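Local coordinates for protein BIFUNCTIONAL PROTEIN Proline utilization A (PutA) (Corynebacterium freiburgense, PDB 5UX5) that oxidises proline to glutamate in two steps, pairing an FAD-dependent proline dehydrogenase with an NAD-dependent aldehyde dehydrogenase in one chain, at residues A[916-921]-A[938-943]; A[923-928]-A[944-949]; A[927-932]-A[993-998]; A[951-956]-A[1047-1052]. One frame throughout, in Å; residues are numbered along the deposited sequence.

Interaction 1 (A[916-921]-A[938-943]); sequences IESDVP and LKRAAA
Arg-940 sets its CG trans to the backbone N (chi1 178°) and stays extended from CG to NE, a shape that carries its guanidinium clear of helix 936-953 and over to Ser-918. The serine answers with OG turned into the space between its own N and carbonyl carbon (chi1 64°), where NH2 of the arginine arrives. Both terminal nitrogens then take hold of this one residue, end-on. Arg-940 NH2 donates to Ser-918 OG at 2.6 Å, with the hydroxyl oxygen in the guanidinium plane. Arg-940 NH1 donates to Ser-918 O at 3.2 Å; the nitrogen stands above the plane of the serine carbonyl, and the carbonyl oxygen is tilted out of the guanidinium plane. Two bonds to separate atoms of one residue limit rotation of the group. Ser-918 OG is also hydrogen-bonded to His-579 ND1, which ties the hydroxyl to a second partner. Val-920 directs its CB at the helix and divides its methyls between two neighbours: CG2 lies 3.6 Å from Arg-940 NH1, while CG1 packs at 3.8 Å on CB of Ala-943, one turn further along. The arrangement belongs to the surface where the loop leaving strand 911-915, which runs antiparallel to strand 580-591 in a mixed sheet of the aldehyde dehydrogenase fold, is pinned to helix 936-953, the second helix after it in the chain.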
loop_
_atom_site.group_PDB
_atom_site.type_symbol
_atom_site.label_atom_id
_atom_site.label_comp_id
_atom_site.label_asym_id
_atom_site.label_seq_id
_atom_site.Cartn_x
_atom_site.Cartn_y
_atom_site.Cartn_z
ATOM N N ILE A 916 19.762 30.674 -21.919
ATOM C CA ILE A 916 20.847 31.561 -21.507
ATOM C C ILE A 916 22.089 31.254 -22.337
ATOM O O ILE A 916 22.161 30.256 -23.050
ATOM C CB ILE A 916 21.175 31.473 -20.000
ATOM C CG1 ILE A 916 21.667 30.089 -19.588
ATOM C CG2 ILE A 916 20.010 31.934 -19.143
ATOM C CD1 ILE A 916 21.841 29.974 -18.057
ATOM N N GLU A 917 23.059 32.161 -22.271
ATOM C CA GLU A 917 24.346 31.933 -22.915
ATOM C C GLU A 917 25.166 30.978 -22.066
ATOM O O GLU A 917 25.280 31.148 -20.844
ATOM C CB GLU A 917 25.083 33.240 -23.119
ATOM C CG GLU A 917 24.250 34.270 -23.841
ATOM C CD GLU A 917 25.105 35.309 -24.529
ATOM O OE1 GLU A 917 24.625 35.898 -25.529
ATOM O OE2 GLU A 917 26.262 35.518 -24.077
ATOM N N SER A 918 25.693 29.943 -22.704
ATOM C CA SER A 918 26.478 28.957 -21.985
ATOM C C SER A 918 27.375 28.258 -22.984
ATOM O O SER A 918 27.129 28.287 -24.190
ATOM C CB SER A 918 25.583 27.943 -21.269
ATOM O OG SER A 918 24.839 27.188 -22.216
ATOM N N ASP A 919 28.395 27.597 -22.478
ATOM C CA ASP A 919 29.240 26.832 -23.365
ATOM C C ASP A 919 28.795 25.387 -23.310
ATOM O O ASP A 919 28.626 24.819 -22.228
ATOM C CB ASP A 919 30.718 26.992 -23.021
ATOM C CG ASP A 919 31.392 28.090 -23.853
ATOM O OD1 ASP A 919 31.593 27.875 -25.073
ATOM O OD2 ASP A 919 31.723 29.154 -23.287
ATOM N N VAL A 920 28.540 24.825 -24.483
ATOM C CA VAL A 920 28.108 23.446 -24.638
ATOM C C VAL A 920 29.320 22.527 -24.552
ATOM O O VAL A 920 30.374 22.838 -25.122
ATOM C CB VAL A 920 27.371 23.267 -25.971
ATOM C CG1 VAL A 920 27.035 21.800 -26.199
ATOM C CG2 VAL A 920 26.126 24.104 -25.974
ATOM N N PRO A 921 29.236 21.409 -23.840
ATOM C CA PRO A 921 30.361 20.467 -23.825
ATOM C C PRO A 921 30.455 19.710 -25.144
ATOM O O PRO A 921 29.558 19.739 -25.989
ATOM C CB PRO A 921 30.022 19.524 -22.677
ATOM C CG PRO A 921 28.525 19.544 -22.624
ATOM C CD PRO A 921 28.101 20.940 -23.034
ATOM N N LEU A 938 20.265 26.143 -34.163
ATOM C CA LEU A 938 19.856 24.755 -34.337
ATOM C C LEU A 938 20.947 23.788 -33.921
ATOM O O LEU A 938 20.641 22.717 -33.393
ATOM C CB LEU A 938 19.423 24.500 -35.775
ATOM C CG LEU A 938 18.159 25.287 -36.135
ATOM C CD1 LEU A 938 17.954 25.327 -37.621
ATOM C CD2 LEU A 938 16.961 24.647 -35.439
ATOM N N LYS A 939 22.215 24.137 -34.128
ATOM C CA LYS A 939 23.272 23.276 -33.609
ATOM C C LYS A 939 23.249 23.253 -32.086
ATOM O O LYS A 939 23.456 22.206 -31.464
ATOM C CB LYS A 939 24.636 23.717 -34.134
ATOM C CG LYS A 939 24.832 23.480 -35.645
ATOM C CD LYS A 939 26.210 23.968 -36.096
ATOM C CE LYS A 939 26.480 23.720 -37.585
ATOM N NZ LYS A 939 25.436 24.270 -38.493
ATOM N N ARG A 940 22.951 24.385 -31.469
ATOM C CA ARG A 940 22.920 24.430 -30.020
ATOM C C ARG A 940 21.768 23.586 -29.478
ATOM O O ARG A 940 21.918 22.920 -28.450
ATOM C CB ARG A 940 22.814 25.886 -29.573
ATOM C CG ARG A 940 22.716 26.058 -28.086
ATOM C CD ARG A 940 22.478 27.499 -27.743
ATOM N NE ARG A 940 22.371 27.661 -26.308
ATOM C CZ ARG A 940 23.429 27.610 -25.507
ATOM N NH1 ARG A 940 24.625 27.385 -26.040
ATOM N NH2 ARG A 940 23.303 27.757 -24.188
ATOM N N ALA A 941 20.619 23.590 -30.172
ATOM C CA ALA A 941 19.480 22.769 -29.772
ATOM C C ALA A 941 19.723 21.294 -30.062
ATOM O O ALA A 941 19.194 20.433 -29.345
ATOM C CB ALA A 941 18.203 23.231 -30.475
ATOM N N ALA A 942 20.455 20.974 -31.135
ATOM C CA ALA A 942 20.774 19.575 -31.398
ATOM C C ALA A 942 21.642 18.988 -30.296
ATOM O O ALA A 942 21.456 17.831 -29.900
ATOM C CB ALA A 942 21.479 19.416 -32.740
ATOM N N ALA A 943 22.620 19.758 -29.817
ATOM C CA ALA A 943 23.550 19.243 -28.819
ATOM C C ALA A 943 22.883 19.097 -27.468
ATOM O O ALA A 943 23.106 18.102 -26.764
ATOM C CB ALA A 943 24.773 20.155 -28.700
#

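Interaction 2 (A[923-928]-A[944-949]); sequences VSLPPA and LDEIAW
Val-923 points its CB at helix 936-953 and lays both methyls on Ile-947, with CG1 at 3.9 Å and CG2 at 4.0 Å from CG1 of the isoleucine. The side chains cross at about a right angle, and both valine methyls rest on that one methylene; CG2 of Val-923 also lies 4.2 Å from CG of Glu-946. At Ser-924 the CB turns away from the helix, and it is the main chain that touches: its carbonyl O stands 3.6 Å from CG of Glu-946. Leu-925 starts off to one side, yet its end swings back, and CD2 reaches CB of Glu-946 at 4.0 Å as the two chains slide past each other in opposite directions. Pro-926, at the N-cap position of helix 927-932, closes the row with CD 4.1 Å from Glu-946 OE2. All four residues from Val-923 to Pro-926 thus touch this one glutamate. Its CG lies trans to the backbone N (chi1 -178°) and the chain then bends at chi2 (65°), which sets CB and CG against the loop and sends the carboxylate along it toward Pro-926. The acid finds its charged partners elsewhere, OE2 in a salt bridge to Arg-996 and OE1 in one to Arg-950 of its own helix. The loop leading into helix 927-932 is therefore packed along helix 936-953 by van der Waals contact. Two arginines at the carboxylate would probably keep it ionised, so the same residue offers an apolar stem to the loop and a charged end to the arginines.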
loop_
_atom_site.group_PDB
_atom_site.type_symbol
_atom_site.label_atom_id
_atom_site.label_comp_id
_atom_site.label_asym_id
_atom_site.label_seq_id
_atom_site.Cartn_x
_atom_site.Cartn_y
_atom_site.Cartn_z
ATOM N N VAL A 923 29.926 16.688 -27.101
ATOM C CA VAL A 923 29.207 15.412 -27.164
ATOM C C VAL A 923 28.967 15.084 -28.627
ATOM O O VAL A 923 28.722 15.979 -29.438
ATOM C CB VAL A 923 27.851 15.404 -26.407
ATOM C CG1 VAL A 923 28.039 15.529 -24.890
ATOM C CG2 VAL A 923 26.902 16.454 -26.947
ATOM N N SER A 924 29.061 13.802 -28.964
ATOM C CA SER A 924 28.849 13.360 -30.334
ATOM C C SER A 924 27.376 13.399 -30.711
ATOM O O SER A 924 26.493 13.135 -29.891
ATOM C CB SER A 924 29.359 11.932 -30.526
ATOM O OG SER A 924 28.539 11.012 -29.826
ATOM N N LEU A 925 27.125 13.691 -31.992
ATOM C CA LEU A 925 25.790 13.704 -32.557
ATOM C C LEU A 925 25.690 12.693 -33.687
ATOM O O LEU A 925 26.625 12.568 -34.487
ATOM C CB LEU A 925 25.432 15.082 -33.103
ATOM C CG LEU A 925 24.625 16.007 -32.216
ATOM C CD1 LEU A 925 24.178 17.174 -33.066
ATOM C CD2 LEU A 925 23.444 15.248 -31.639
ATOM N N PRO A 926 24.587 11.952 -33.779
ATOM C CA PRO A 926 24.339 11.173 -34.987
ATOM C C PRO A 926 24.095 12.097 -36.165
ATOM O O PRO A 926 23.557 13.207 -36.000
ATOM C CB PRO A 926 23.083 10.357 -34.634
ATOM C CG PRO A 926 22.969 10.415 -33.156
ATOM C CD PRO A 926 23.563 11.729 -32.750
ATOM N N PRO A 927 24.494 11.697 -37.373
ATOM C CA PRO A 927 24.539 12.671 -38.481
ATOM C C PRO A 927 23.173 13.141 -38.964
ATOM O O PRO A 927 23.087 14.251 -39.511
ATOM C CB PRO A 927 25.289 11.909 -39.578
ATOM C CG PRO A 927 25.985 10.776 -38.856
ATOM C CD PRO A 927 25.055 10.397 -37.762
ATOM N N ALA A 928 22.105 12.346 -38.773
ATOM C CA ALA A 928 20.770 12.790 -39.170
ATOM C C ALA A 928 20.388 14.080 -38.480
ATOM O O ALA A 928 19.759 14.955 -39.086
ATOM C CB ALA A 928 19.728 11.727 -38.853
ATOM N N LEU A 944 22.086 20.097 -27.086
ATOM C CA LEU A 944 21.433 20.075 -25.788
ATOM C C LEU A 944 20.371 18.980 -25.711
ATOM O O LEU A 944 20.137 18.425 -24.627
ATOM C CB LEU A 944 20.842 21.459 -25.493
ATOM C CG LEU A 944 21.920 22.547 -25.342
ATOM C CD1 LEU A 944 21.340 23.909 -25.075
ATOM C CD2 LEU A 944 22.888 22.198 -24.264
ATOM N N ASP A 945 19.724 18.655 -26.840
ATOM C CA ASP A 945 18.838 17.497 -26.886
ATOM C C ASP A 945 19.608 16.222 -26.579
ATOM O O ASP A 945 19.166 15.385 -25.786
ATOM C CB ASP A 945 18.151 17.401 -28.250
ATOM C CG ASP A 945 17.051 18.459 -28.441
ATOM O OD1 ASP A 945 16.669 19.126 -27.455
ATOM O OD2 ASP A 945 16.553 18.623 -29.583
ATOM N N GLU A 946 20.774 16.056 -27.193
ATOM C CA GLU A 946 21.587 14.877 -26.916
ATOM C C GLU A 946 21.911 14.768 -25.430
ATOM O O GLU A 946 21.749 13.702 -24.833
ATOM C CB GLU A 946 22.865 14.924 -27.744
ATOM C CG GLU A 946 23.760 13.718 -27.577
ATOM C CD GLU A 946 23.155 12.430 -28.085
ATOM O OE1 GLU A 946 23.601 11.362 -27.614
ATOM O OE2 GLU A 946 22.255 12.474 -28.953
ATOM N N ILE A 947 22.369 15.865 -24.815
ATOM C CA ILE A 947 22.766 15.823 -23.404
ATOM C C ILE A 947 21.564 15.550 -22.516
ATOM O O ILE A 947 21.644 14.764 -21.560
ATOM C CB ILE A 947 23.469 17.125 -22.986
ATOM C CG1 ILE A 947 24.748 17.322 -23.742
ATOM C CG2 ILE A 947 23.705 17.160 -21.502
ATOM C CD1 ILE A 947 25.243 18.699 -23.499
ATOM N N ALA A 948 20.450 16.221 -22.784
ATOM C CA ALA A 948 19.240 15.953 -22.012
ATOM C C ALA A 948 18.802 14.506 -22.187
ATOM O O ALA A 948 18.409 13.850 -21.223
ATOM C CB ALA A 948 18.123 16.917 -22.423
ATOM N N TRP A 949 18.930 13.968 -23.396
ATOM C CA TRP A 949 18.532 12.586 -23.603
ATOM C C TRP A 949 19.429 11.640 -22.813
ATOM O O TRP A 949 18.934 10.695 -22.192
ATOM C CB TRP A 949 18.543 12.258 -25.099
ATOM C CG TRP A 949 17.661 11.100 -25.463
ATOM C CD1 TRP A 949 18.043 9.810 -25.663
ATOM C CD2 TRP A 949 16.239 11.124 -25.613
ATOM N NE1 TRP A 949 16.965 9.038 -25.949
ATOM C CE2 TRP A 949 15.835 9.815 -25.925
ATOM C CE3 TRP A 949 15.265 12.129 -25.519
ATOM C CZ2 TRP A 949 14.498 9.475 -26.152
ATOM C CZ3 TRP A 949 13.929 11.791 -25.750
ATOM C CH2 TRP A 949 13.566 10.474 -26.061
#

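Interaction 3 (A[927-932]-A[993-998]); sequences PAYREL and AALRTG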
loop_
_atom_site.group_PDB
_atom_site.type_symbol
_atom_site.label_atom_id
_atom_site.label_comp_id
_atom_site.label_asym_id
_atom_site.label_seq_id
_atom_site.Cartn_x
_atom_site.Cartn_y
_atom_site.Cartn_z
ATOM N N PRO A 927 24.494 11.697 -37.373
ATOM C CA PRO A 927 24.539 12.671 -38.481
ATOM C C PRO A 927 23.173 13.141 -38.964
ATOM O O PRO A 927 23.087 14.251 -39.511
ATOM C CB PRO A 927 25.289 11.909 -39.578
ATOM C CG PRO A 927 25.985 10.776 -38.856
ATOM C CD PRO A 927 25.055 10.397 -37.762
ATOM N N ALA A 928 22.105 12.346 -38.773
ATOM C CA ALA A 928 20.770 12.790 -39.170
ATOM C C ALA A 928 20.388 14.080 -38.480
ATOM O O ALA A 928 19.759 14.955 -39.086
ATOM C CB ALA A 928 19.728 11.727 -38.853
ATOM N N TYR A 929 20.844 14.260 -37.253
ATOM C CA TYR A 929 20.528 15.485 -36.544
ATOM C C TYR A 929 21.326 16.639 -37.114
ATOM O O TYR A 929 20.795 17.741 -37.295
ATOM C CB TYR A 929 20.812 15.322 -35.050
ATOM C CG TYR A 929 19.991 14.277 -34.317
ATOM C CD1 TYR A 929 18.748 14.583 -33.784
ATOM C CD2 TYR A 929 20.445 12.973 -34.187
ATOM C CE1 TYR A 929 17.983 13.620 -33.098
ATOM C CE2 TYR A 929 19.702 12.011 -33.513
ATOM C CZ TYR A 929 18.466 12.334 -32.968
ATOM O OH TYR A 929 17.718 11.368 -32.301
ATOM N N ARG A 930 22.607 16.411 -37.413
ATOM C CA ARG A 930 23.424 17.526 -37.882
ATOM C C ARG A 930 22.968 18.002 -39.252
ATOM O O ARG A 930 23.043 19.208 -39.536
ATOM C CB ARG A 930 24.911 17.148 -37.852
ATOM C CG ARG A 930 25.449 17.124 -36.397
ATOM C CD ARG A 930 26.946 17.260 -36.269
ATOM N NE ARG A 930 27.615 16.376 -37.214
ATOM C CZ ARG A 930 28.068 15.165 -36.921
ATOM N NH1 ARG A 930 27.956 14.671 -35.689
ATOM N NH2 ARG A 930 28.659 14.460 -37.868
ATOM N N GLU A 931 22.388 17.095 -40.058
ATOM C CA GLU A 931 21.790 17.486 -41.337
ATOM C C GLU A 931 20.704 18.540 -41.158
ATOM O O GLU A 931 20.533 19.407 -42.023
ATOM C CB GLU A 931 21.221 16.257 -42.049
ATOM N N LEU A 932 19.958 18.479 -40.046
ATOM C CA LEU A 932 18.913 19.459 -39.761
ATOM C C LEU A 932 19.461 20.719 -39.136
ATOM O O LEU A 932 18.868 21.788 -39.296
ATOM C CB LEU A 932 17.872 18.884 -38.798
ATOM C CG LEU A 932 16.752 17.991 -39.309
ATOM C CD1 LEU A 932 15.978 17.540 -38.131
ATOM C CD2 LEU A 932 15.855 18.759 -40.258
ATOM N N ALA A 993 13.718 17.720 -32.447
ATOM C CA ALA A 993 13.074 17.043 -31.322
ATOM C C ALA A 993 12.250 15.850 -31.789
ATOM O O ALA A 993 12.279 14.786 -31.162
ATOM C CB ALA A 993 12.190 18.016 -30.555
ATOM N N ALA A 994 11.493 16.008 -32.877
ATOM C CA ALA A 994 10.604 14.931 -33.304
ATOM C C ALA A 994 11.370 13.752 -33.874
ATOM O O ALA A 994 10.899 12.609 -33.794
ATOM C CB ALA A 994 9.584 15.442 -34.320
ATOM N N LEU A 995 12.516 14.017 -34.506
ATOM C CA LEU A 995 13.337 12.933 -35.032
ATOM C C LEU A 995 13.835 12.036 -33.914
ATOM O O LEU A 995 14.029 10.837 -34.122
ATOM C CB LEU A 995 14.505 13.513 -35.826
ATOM C CG LEU A 995 15.492 12.575 -36.514
ATOM C CD1 LEU A 995 14.779 11.676 -37.466
ATOM C CD2 LEU A 995 16.536 13.407 -37.280
ATOM N N ARG A 996 14.007 12.594 -32.717
ATOM C CA ARG A 996 14.574 11.881 -31.586
ATOM C C ARG A 996 13.520 11.140 -30.778
ATOM O O ARG A 996 13.814 10.075 -30.216
ATOM C CB ARG A 996 15.340 12.871 -30.694
ATOM C CG ARG A 996 15.870 12.301 -29.395
ATOM C CD ARG A 996 16.686 13.298 -28.600
ATOM N NE ARG A 996 17.808 13.861 -29.349
ATOM C CZ ARG A 996 19.032 13.327 -29.388
ATOM N NH1 ARG A 996 19.284 12.206 -28.732
ATOM N NH2 ARG A 996 20.004 13.905 -30.090
ATOM N N THR A 997 12.308 11.686 -30.678
ATOM C CA THR A 997 11.261 11.031 -29.915
ATOM C C THR A 997 10.339 10.187 -30.777
ATOM O O THR A 997 9.622 9.329 -30.235
ATOM C CB THR A 997 10.439 12.055 -29.127
ATOM O OG1 THR A 997 9.810 12.964 -30.034
ATOM C CG2 THR A 997 11.326 12.812 -28.198
ATOM N N GLY A 998 10.368 10.381 -32.096
ATOM C CA GLY A 998 9.435 9.725 -32.990
ATOM C C GLY A 998 8.091 10.409 -33.159
ATOM O O GLY A 998 7.220 9.857 -33.837
#
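The nearly antiparallel pairing of helix 927-932 with the end of helix 984-997 centres on Tyr-929, whose ring is sandwiched between Leu-995 and Arg-996. The axes of the two short helical segments approach to 10.6 Å, with 164° between their N-to-C directions. A bend at chi3 (-56°) lays the arginine's guanidinium flat on the ring, the planes 20° apart, with Arg-996 CZ 4.3 Å from the Tyr-929 ring centroid. The stack is off-centre: Arg-996 NH2 sits toward the rim, 3.6 Å from both CE1 and CZ of Tyr-929, and the phenolic OH lies over the middle of the guanidinium, 3.7 Å from Arg-996 CZ. On the opposite face, Leu-995 CD2 approaches Tyr-929 CD1 at 4.3 Å. The same methyl packs on Ala-928 CB at 3.9 Å and on Leu-932 CD1 at 4.3 Å, so one leucine branch fills the angle between three residues of the facing helix. Across this helix pair the interaction is cation-pi on one side of the ring and dispersion on the other. Arg-996 NH2 has its ionic partner in Glu-946 OE2, on a third helix, and that outside bond probably steadies the guanidinium in its stacked position.

Interaction 4 (A[951-956]-A[1047-1052]); sequences TEFGVE and DGRREL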
loop_
_atom_site.group_PDB
_atom_site.type_symbol
_atom_site.label_atom_id
_atom_site.label_comp_id
_atom_site.label_asym_id
_atom_site.label_seq_id
_atom_site.Cartn_x
_atom_site.Cartn_y
_atom_site.Cartn_z
ATOM N N THR A 951 21.067 12.400 -20.040
ATOM C CA THR A 951 20.994 12.666 -18.609
ATOM C C THR A 951 19.702 12.140 -18.001
ATOM O O THR A 951 19.723 11.488 -16.950
ATOM C CB THR A 951 21.091 14.167 -18.363
ATOM O OG1 THR A 951 22.442 14.598 -18.599
ATOM C CG2 THR A 951 20.702 14.474 -16.912
ATOM N N GLU A 952 18.580 12.395 -18.676
ATOM C CA GLU A 952 17.247 12.220 -18.128
ATOM C C GLU A 952 16.347 11.377 -19.043
ATOM O O GLU A 952 15.970 10.247 -18.692
ATOM C CB GLU A 952 16.635 13.608 -17.881
ATOM C CG GLU A 952 15.255 13.606 -17.197
ATOM C CD GLU A 952 15.369 13.397 -15.707
ATOM O OE1 GLU A 952 16.490 13.073 -15.247
ATOM O OE2 GLU A 952 14.353 13.529 -14.992
ATOM N N PHE A 953 16.043 11.889 -20.246
ATOM C CA PHE A 953 14.868 11.410 -20.976
ATOM C C PHE A 953 15.015 9.981 -21.490
ATOM O O PHE A 953 14.013 9.285 -21.645
ATOM C CB PHE A 953 14.549 12.373 -22.119
ATOM C CG PHE A 953 14.258 13.773 -21.656
ATOM C CD1 PHE A 953 13.335 13.992 -20.639
ATOM C CD2 PHE A 953 14.902 14.862 -22.224
ATOM C CE1 PHE A 953 13.066 15.263 -20.194
ATOM C CE2 PHE A 953 14.642 16.141 -21.800
ATOM C CZ PHE A 953 13.725 16.350 -20.782
ATOM N N GLY A 954 16.220 9.543 -21.802
ATOM C CA GLY A 954 16.469 8.214 -22.289
ATOM C C GLY A 954 16.689 7.188 -21.215
ATOM O O GLY A 954 17.040 6.048 -21.528
ATOM N N VAL A 955 16.548 7.558 -19.951
ATOM C CA VAL A 955 16.822 6.659 -18.835
ATOM C C VAL A 955 15.524 6.268 -18.136
ATOM O O VAL A 955 14.643 7.107 -17.908
ATOM C CB VAL A 955 17.787 7.286 -17.816
ATOM C CG1 VAL A 955 18.149 6.254 -16.787
ATOM C CG2 VAL A 955 19.034 7.841 -18.515
ATOM N N GLU A 956 15.426 4.988 -17.776
ATOM C CA GLU A 956 14.438 4.521 -16.815
ATOM C C GLU A 956 15.066 4.634 -15.430
ATOM O O GLU A 956 16.077 3.992 -15.153
ATOM C CB GLU A 956 14.024 3.083 -17.102
ATOM C CG GLU A 956 13.556 2.859 -18.509
ATOM C CD GLU A 956 12.515 1.770 -18.624
ATOM O OE1 GLU A 956 11.816 1.725 -19.671
ATOM O OE2 GLU A 956 12.359 0.986 -17.656
ATOM N N ASP A 1047 17.381 24.750 -25.254
ATOM C CA ASP A 1047 17.656 23.771 -24.208
ATOM C C ASP A 1047 16.623 22.660 -24.259
ATOM O O ASP A 1047 15.509 22.818 -23.749
ATOM C CB ASP A 1047 17.650 24.417 -22.824
ATOM C CG ASP A 1047 18.413 23.557 -21.774
ATOM O OD1 ASP A 1047 18.822 22.422 -22.106
ATOM O OD2 ASP A 1047 18.589 24.002 -20.620
ATOM N N GLY A 1048 17.021 21.498 -24.782
ATOM C CA GLY A 1048 16.122 20.362 -24.815
ATOM C C GLY A 1048 15.715 19.856 -23.445
ATOM O O GLY A 1048 14.639 19.241 -23.312
ATOM N N ARG A 1049 16.532 20.120 -22.413
ATOM C CA ARG A 1049 16.127 19.760 -21.062
ATOM C C ARG A 1049 14.772 20.354 -20.734
ATOM O O ARG A 1049 14.022 19.770 -19.952
ATOM C CB ARG A 1049 17.164 20.225 -20.037
ATOM C CG ARG A 1049 16.878 19.764 -18.620
ATOM C CD ARG A 1049 16.674 18.242 -18.575
ATOM N NE ARG A 1049 16.342 17.729 -17.240
ATOM C CZ ARG A 1049 15.100 17.670 -16.740
ATOM N NH1 ARG A 1049 14.063 18.095 -17.447
ATOM N NH2 ARG A 1049 14.878 17.186 -15.523
ATOM N N ARG A 1050 14.427 21.492 -21.342
ATOM C CA ARG A 1050 13.094 22.061 -21.222
ATOM C C ARG A 1050 12.203 21.748 -22.418
ATOM O O ARG A 1050 11.096 21.236 -22.231
ATOM C CB ARG A 1050 13.165 23.575 -21.047
ATOM C CG ARG A 1050 13.928 24.073 -19.846
ATOM C CD ARG A 1050 13.459 23.471 -18.566
ATOM N NE ARG A 1050 12.010 23.418 -18.514
ATOM C CZ ARG A 1050 11.333 22.705 -17.618
ATOM N NH1 ARG A 1050 11.996 22.005 -16.688
ATOM N NH2 ARG A 1050 10.006 22.680 -17.655
ATOM N N GLU A 1051 12.685 21.976 -23.643
ATOM C CA GLU A 1051 11.808 21.883 -24.810
ATOM C C GLU A 1051 11.346 20.459 -25.055
ATOM O O GLU A 1051 10.211 20.249 -25.487
ATOM C CB GLU A 1051 12.515 22.412 -26.051
ATOM C CG GLU A 1051 11.649 22.546 -27.300
ATOM C CD GLU A 1051 10.464 23.506 -27.126
ATOM O OE1 GLU A 1051 9.331 23.095 -27.466
ATOM O OE2 GLU A 1051 10.666 24.679 -26.712
ATOM N N LEU A 1052 12.198 19.462 -24.788
ATOM C CA LEU A 1052 11.810 18.082 -25.080
ATOM C C LEU A 1052 10.651 17.590 -24.204
ATOM O O LEU A 1052 10.023 16.574 -24.543
ATOM C CB LEU A 1052 13.024 17.136 -24.964
ATOM C CG LEU A 1052 14.082 17.256 -26.089
ATOM C CD1 LEU A 1052 15.351 16.475 -25.828
ATOM C CD2 LEU A 1052 13.539 16.828 -27.425
#
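Glu-952 and Phe-953 lie in the wide, pi-type turn that ends helix 936-953, and they face the short N-capped helix 1048-1051: CA of Glu-952 is 8.2 Å from CA of Arg-1049, and CA of Phe-953 is 8.4 Å from CA of Leu-1052. Asp-1047 supplies the cap, its OD1 accepting from Arg-1049 N at 3.3 Å, met from above the carboxylate plane; OD2 is bonded to Ser-580 OG. Phe-953 directs its ring at the first turn of this helix. Carbonyl oxygens meet the ring at its edge, Gly-1048 O 3.4 Å from CE2 and Arg-1049 O 3.5 Å from CZ of Phe-953, which puts the weakly positive rim of the aromatic against the oxygens. CE2 of Phe-953 also packs at 3.7 Å on Leu-1052 CB. Beyond the two segments, Tyr-971 meets the phenylalanine ring edge-to-face, so this buried contact joins the helix end to strand 965-980 as well. Arg-1049 bends at chi2 (53°), which brings its end back beside both aromatic and acid. Its guanidinium stands steeply to the Phe-953 ring, the planes 74° apart, whereas it runs nearly parallel to the Glu-952 carboxylate and has CG of that glutamate over one face. Tyr-971 OH is the hydrogen-bonding partner of Glu-952 OE2. Toward Arg-1049 the same oxygen makes a long salt bridge of charges alone, 3.7 Å from NH2 and well out of the guanidinium plane.

Helix 936-953 takes part directly in interactions 1, 2 and 4, presenting successive turns, and reaches interaction 3 through the Glu-946 to Arg-996 salt bridge. Interactions 1, 2 and 3 lie at the surface, whereas interaction 4 is buried. Their chemistry differs too: interaction 1 is a directional polar grip, interaction 2 apolar packing around a charged residue, interaction 3 a cation-pi stack, and interaction 4 an aromatic edge set among carbonyls and a leucine, with a long charge pair beside it. Interactions 2 and 3 share Pro-927 and Ala-928. Interactions 3 and 4 meet where Ala-993 CB packs 3.6 Å from Leu-1052 CD2, which brings helix 984-997 against the 1047-1052 segment.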